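Local coordinates for putative transcriptional regulator (Shigella flexneri 2a str. 2457T, PDB 3C8G), which probably catalyses the addition of water to fumarate to give malate, working as a homodimer of the MtlR/FumE family, at residues S31-G36 / A89-F94; N123-T126 / T130-D133. All coordinates share one frame; numbering follows the deposited sequence.

Contact 1: S31-G36 / A89-F94; sequences SILLQG and ADITHF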
loop_
_atom_site.group_PDB
_atom_site.type_symbol
_atom_site.label_atom_id
_atom_site.label_comp_id
_atom_site.label_asym_id
_atom_site.label_seq_id
_atom_site.Cartn_x
_atom_site.Cartn_y
_atom_site.Cartn_z
ATOM N N SER B 31 17.140 -9.653 -1.461
ATOM C CA SER B 31 16.608 -9.793 -2.824
ATOM C C SER B 31 15.672 -10.992 -2.984
ATOM O O SER B 31 14.587 -10.872 -3.567
ATOM C CB SER B 31 17.774 -9.892 -3.811
ATOM O OG SER B 31 17.334 -9.830 -5.153
ATOM N N ILE B 32 16.097 -12.139 -2.465
ATOM C CA ILE B 32 15.287 -13.348 -2.439
ATOM C C ILE B 32 14.028 -13.200 -1.561
ATOM O O ILE B 32 12.963 -13.730 -1.890
ATOM C CB ILE B 32 16.143 -14.529 -1.960
ATOM C CG1 ILE B 32 17.215 -14.851 -3.015
ATOM C CG2 ILE B 32 15.267 -15.749 -1.625
ATOM C CD1 ILE B 32 18.296 -15.855 -2.560
ATOM N N LEU B 33 14.146 -12.480 -0.453
ATOM C CA LEU B 33 13.004 -12.282 0.407
ATOM C C LEU B 33 11.968 -11.336 -0.239
ATOM O O LEU B 33 10.758 -11.576 -0.163
ATOM C CB LEU B 33 13.436 -11.784 1.788
ATOM C CG LEU B 33 14.187 -12.782 2.688
ATOM C CD1 LEU B 33 14.621 -12.092 3.989
ATOM C CD2 LEU B 33 13.367 -14.074 2.974
ATOM N N LEU B 34 12.441 -10.272 -0.878
ATOM C CA LEU B 34 11.545 -9.324 -1.521
ATOM C C LEU B 34 10.757 -10.082 -2.583
ATOM O O LEU B 34 9.525 -9.988 -2.629
ATOM C CB LEU B 34 12.339 -8.185 -2.182
ATOM C CG LEU B 34 11.850 -6.731 -2.317
ATOM C CD1 LEU B 34 12.536 -6.067 -3.505
ATOM C CD2 LEU B 34 10.351 -6.625 -2.456
ATOM N N GLN B 35 11.461 -10.856 -3.418
ATOM C CA GLN B 35 10.760 -11.619 -4.445
ATOM C C GLN B 35 9.846 -12.708 -3.887
ATOM O O GLN B 35 8.745 -12.900 -4.407
ATOM C CB GLN B 35 11.687 -12.117 -5.572
ATOM C CG GLN B 35 11.448 -11.362 -6.977
ATOM C CD GLN B 35 11.468 -9.801 -6.884
ATOM O OE1 GLN B 35 10.429 -9.144 -7.031
ATOM N NE2 GLN B 35 12.653 -9.226 -6.615
ATOM N N GLY B 36 10.281 -13.378 -2.814
ATOM C CA GLY B 36 9.408 -14.281 -2.078
ATOM C C GLY B 36 8.120 -13.600 -1.633
ATOM O O GLY B 36 7.025 -14.135 -1.818
ATOM N N ALA B 89 8.285 -10.471 12.450
ATOM C CA ALA B 89 9.502 -10.111 13.195
ATOM C C ALA B 89 10.761 -10.526 12.414
ATOM O O ALA B 89 11.668 -9.722 12.181
ATOM C CB ALA B 89 9.491 -10.741 14.585
ATOM N N ASP B 90 10.789 -11.768 11.968
ATOM C CA ASP B 90 11.992 -12.278 11.353
ATOM C C ASP B 90 12.347 -11.470 10.105
ATOM O O ASP B 90 13.482 -10.979 9.974
ATOM C CB ASP B 90 11.872 -13.774 11.027
ATOM C CG ASP B 90 12.051 -14.677 12.251
ATOM O OD1 ASP B 90 12.066 -14.157 13.415
ATOM O OD2 ASP B 90 12.165 -15.923 12.027
ATOM N N ILE B 91 11.375 -11.320 9.205
ATOM C CA ILE B 91 11.659 -10.724 7.903
ATOM C C ILE B 91 11.963 -9.258 8.090
ATOM O O ILE B 91 12.872 -8.726 7.480
ATOM C CB ILE B 91 10.516 -10.893 6.920
ATOM C CG1 ILE B 91 10.181 -12.375 6.768
ATOM C CG2 ILE B 91 10.923 -10.299 5.600
ATOM C CD1 ILE B 91 9.075 -12.672 5.777
ATOM N N THR B 92 11.217 -8.615 8.971
ATOM C CA THR B 92 11.555 -7.265 9.402
ATOM C C THR B 92 13.014 -7.206 9.873
ATOM O O THR B 92 13.774 -6.364 9.414
ATOM C CB THR B 92 10.573 -6.788 10.480
ATOM O OG1 THR B 92 9.286 -6.711 9.875
ATOM C CG2 THR B 92 10.929 -5.398 10.998
ATOM N N HIS B 93 13.424 -8.131 10.734
ATOM C CA HIS B 93 14.808 -8.117 11.190
ATOM C C HIS B 93 15.793 -8.246 10.043
ATOM O O HIS B 93 16.781 -7.527 10.009
ATOM C CB HIS B 93 15.072 -9.146 12.286
ATOM C CG HIS B 93 14.469 -8.778 13.613
ATOM N ND1 HIS B 93 14.413 -7.478 14.075
ATOM C CD2 HIS B 93 13.901 -9.542 14.579
ATOM C CE1 HIS B 93 13.840 -7.457 15.264
ATOM N NE2 HIS B 93 13.537 -8.698 15.599
ATOM N N PHE B 94 15.530 -9.135 9.093
ATOM C CA PHE B 94 16.434 -9.251 7.929
ATOM C C PHE B 94 16.465 -7.944 7.161
ATOM O O PHE B 94 17.474 -7.614 6.559
ATOM C CB PHE B 94 16.020 -10.379 6.967
ATOM C CG PHE B 94 16.706 -11.692 7.229
ATOM C CD1 PHE B 94 16.247 -12.552 8.239
ATOM C CD2 PHE B 94 17.779 -12.087 6.459
ATOM C CE1 PHE B 94 16.847 -13.733 8.493
ATOM C CE2 PHE B 94 18.394 -13.314 6.691
ATOM C CZ PHE B 94 17.926 -14.135 7.708
#

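Contact 2: N123-T126 / T130-D133; sequences NSIT and TLYD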
loop_
_atom_site.group_PDB
_atom_site.type_symbol
_atom_site.label_atom_id
_atom_site.label_comp_id
_atom_site.label_asym_id
_atom_site.label_seq_id
_atom_site.Cartn_x
_atom_site.Cartn_y
_atom_site.Cartn_z
ATOM N N ASN B 123 13.717 -15.908 14.984
ATOM C CA ASN B 123 12.952 -16.982 15.635
ATOM C C ASN B 123 13.119 -18.323 14.938
ATOM O O ASN B 123 13.082 -19.378 15.573
ATOM C CB ASN B 123 11.457 -16.676 15.647
ATOM C CG ASN B 123 11.090 -15.572 16.590
ATOM O OD1 ASN B 123 11.072 -15.754 17.802
ATOM N ND2 ASN B 123 10.751 -14.426 16.039
ATOM N N SER B 124 13.272 -18.288 13.621
ATOM C CA SER B 124 13.446 -19.528 12.874
ATOM C C SER B 124 14.807 -20.150 13.160
ATOM O O SER B 124 15.004 -21.342 12.963
ATOM C CB SER B 124 13.210 -19.325 11.380
ATOM O OG SER B 124 14.109 -18.374 10.857
ATOM N N ILE B 125 15.730 -19.353 13.676
ATOM C CA ILE B 125 16.998 -19.892 14.162
ATOM C C ILE B 125 16.870 -20.352 15.621
ATOM O O ILE B 125 17.200 -21.476 15.956
ATOM C CB ILE B 125 18.137 -18.852 13.997
ATOM C CG1 ILE B 125 18.471 -18.687 12.531
ATOM C CG2 ILE B 125 19.359 -19.259 14.756
ATOM C CD1 ILE B 125 19.377 -17.537 12.298
ATOM N N THR B 126 16.367 -19.459 16.459
ATOM C CA THR B 126 16.186 -19.655 17.909
ATOM C C THR B 126 15.252 -20.808 18.335
ATOM O O THR B 126 15.450 -21.429 19.391
ATOM C CB THR B 126 15.725 -18.296 18.516
ATOM O OG1 THR B 126 16.869 -17.638 19.073
ATOM C CG2 THR B 126 14.642 -18.441 19.575
ATOM N N THR B 130 18.074 -27.213 18.868
ATOM C CA THR B 130 19.225 -28.054 18.582
ATOM C C THR B 130 20.320 -27.317 17.740
ATOM O O THR B 130 21.489 -27.273 18.131
ATOM C CB THR B 130 18.657 -29.367 17.971
ATOM O OG1 THR B 130 19.627 -30.010 17.180
ATOM C CG2 THR B 130 17.376 -29.036 17.076
ATOM N N LEU B 131 19.922 -26.682 16.633
ATOM C CA LEU B 131 20.819 -25.851 15.825
ATOM C C LEU B 131 21.349 -24.595 16.547
ATOM O O LEU B 131 22.529 -24.231 16.423
ATOM C CB LEU B 131 20.103 -25.455 14.535
ATOM C CG LEU B 131 20.857 -24.798 13.361
ATOM C CD1 LEU B 131 20.631 -23.312 13.337
ATOM C CD2 LEU B 131 22.346 -25.149 13.321
ATOM N N TYR B 132 20.466 -23.929 17.286
ATOM C CA TYR B 132 20.851 -22.777 18.082
ATOM C C TYR B 132 21.825 -23.163 19.203
ATOM O O TYR B 132 22.880 -22.535 19.366
ATOM C CB TYR B 132 19.604 -22.075 18.628
ATOM C CG TYR B 132 19.875 -20.767 19.344
ATOM C CD1 TYR B 132 19.324 -20.510 20.600
ATOM C CD2 TYR B 132 20.672 -19.780 18.754
ATOM C CE1 TYR B 132 19.556 -19.297 21.241
ATOM C CE2 TYR B 132 20.925 -18.576 19.393
ATOM C CZ TYR B 132 20.366 -18.343 20.630
ATOM O OH TYR B 132 20.630 -17.141 21.254
ATOM N N ASP B 133 21.482 -24.206 19.952
ATOM C CA ASP B 133 22.365 -24.710 20.993
ATOM C C ASP B 133 23.781 -24.972 20.468
ATOM O O ASP B 133 24.756 -24.699 21.162
ATOM C CB ASP B 133 21.827 -25.994 21.630
ATOM C CG ASP B 133 20.598 -25.767 22.506
ATOM O OD1 ASP B 133 20.260 -24.616 22.902
ATOM O OD2 ASP B 133 19.949 -26.786 22.818
#

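Contact 1: S31-G36 / A89-F94
Leu33 reaches from helix 29-40 to Phe94 and Ile91, one turn apart on helix 85-103, and all three residues are buried. A single methyl does the touching: CD1 of Leu33 lies 3.7 Å from CB of Phe94 and 3.9 Å from its CG, so it rests at the root of the aromatic side chain. The leucine chain crosses that of Phe94 at about a right angle and meets its ring obliquely. Leu33 CG stands anti to the carbonyl carbon (chi1 -70°), with the side chain extended beyond it, which carries CD1 across to the other helix. Packing is looser toward Ile91, whose CG2 is 4.4 Å from Leu33 CD1, while the CA atoms of Leu33 and Ile91 stay 7.8 Å apart. No hydrogen bond crosses between the segments. The sides turned from the contact are more open: Ser31 is exposed on the first helix and His93 partly exposed on the second. Around the apolar centre, Thr166 touches both Leu33 and Ile91, Ile70 touches Leu33, and Phe118 meets the Phe94 ring edge-to-face. Such side-chain packing of several helices round one apolar centre is what builds the core of an all-helical domain, here that of the MtlR/FumE family.

Contact 2: N123-T126 / T130-D133
Ile125 and Thr126 end the short helix 123-126 and meet Leu131 and Tyr132 of the next helix, 129-134, with the turn of the chain between them. Along the first segment, Asn123 and Ser124 stay clear of the second, and the Ser124 side chain instead touches Ala162 and Thr165. Ile125 is the buried member. Its CG2 methyl comes 4.2 Å from CD2 of Tyr132, approaching the ring obliquely, and 4.5 Å from CD1 of Leu131, while its carbonyl O lies 3.6 Å from Tyr132 CB. Thr126 follows with a polar touch: OG1 sits 3.8 Å above the plane of the Tyr132 ring, over its centre. The two side chains run side by side and point the same way; in Tyr132, CG stands opposite the backbone N (chi1 -173°), beside the carbonyl carbon. Thr126 OG1 also makes a weak hydrogen bond to Ser120 O, a second partner consistent with its place over the ring. No hydrogen bond joins the two segments directly. Helix 158-166 lies against one part of the corner, through Ala162 on Ile125 and Ala158 on Leu131; helix 113-120 borders another, through Ile119 on Ile125 and Ser120 on Tyr132.

Contact 1 lies near the middle of the chain, about 3 Å from its centre to that of the chain, whereas contact 2 lies about 15 Å away by the same measure and is only partly buried. The first joins helices distant in sequence by purely apolar contacts; the second folds two short consecutive helices together and mixes apolar with polar contacts. Helix 158-166 packs against both. The contacts, with centres about 18 Å apart, are also tied through the carboxylate of Asp90 in segment 89-94: OD1 lies 2.9 Å from Asn123 N and OD2 3.1 Å from Ser124 N, two probable hydrogen bonds by which a buried acid grips the start of helix 123-126.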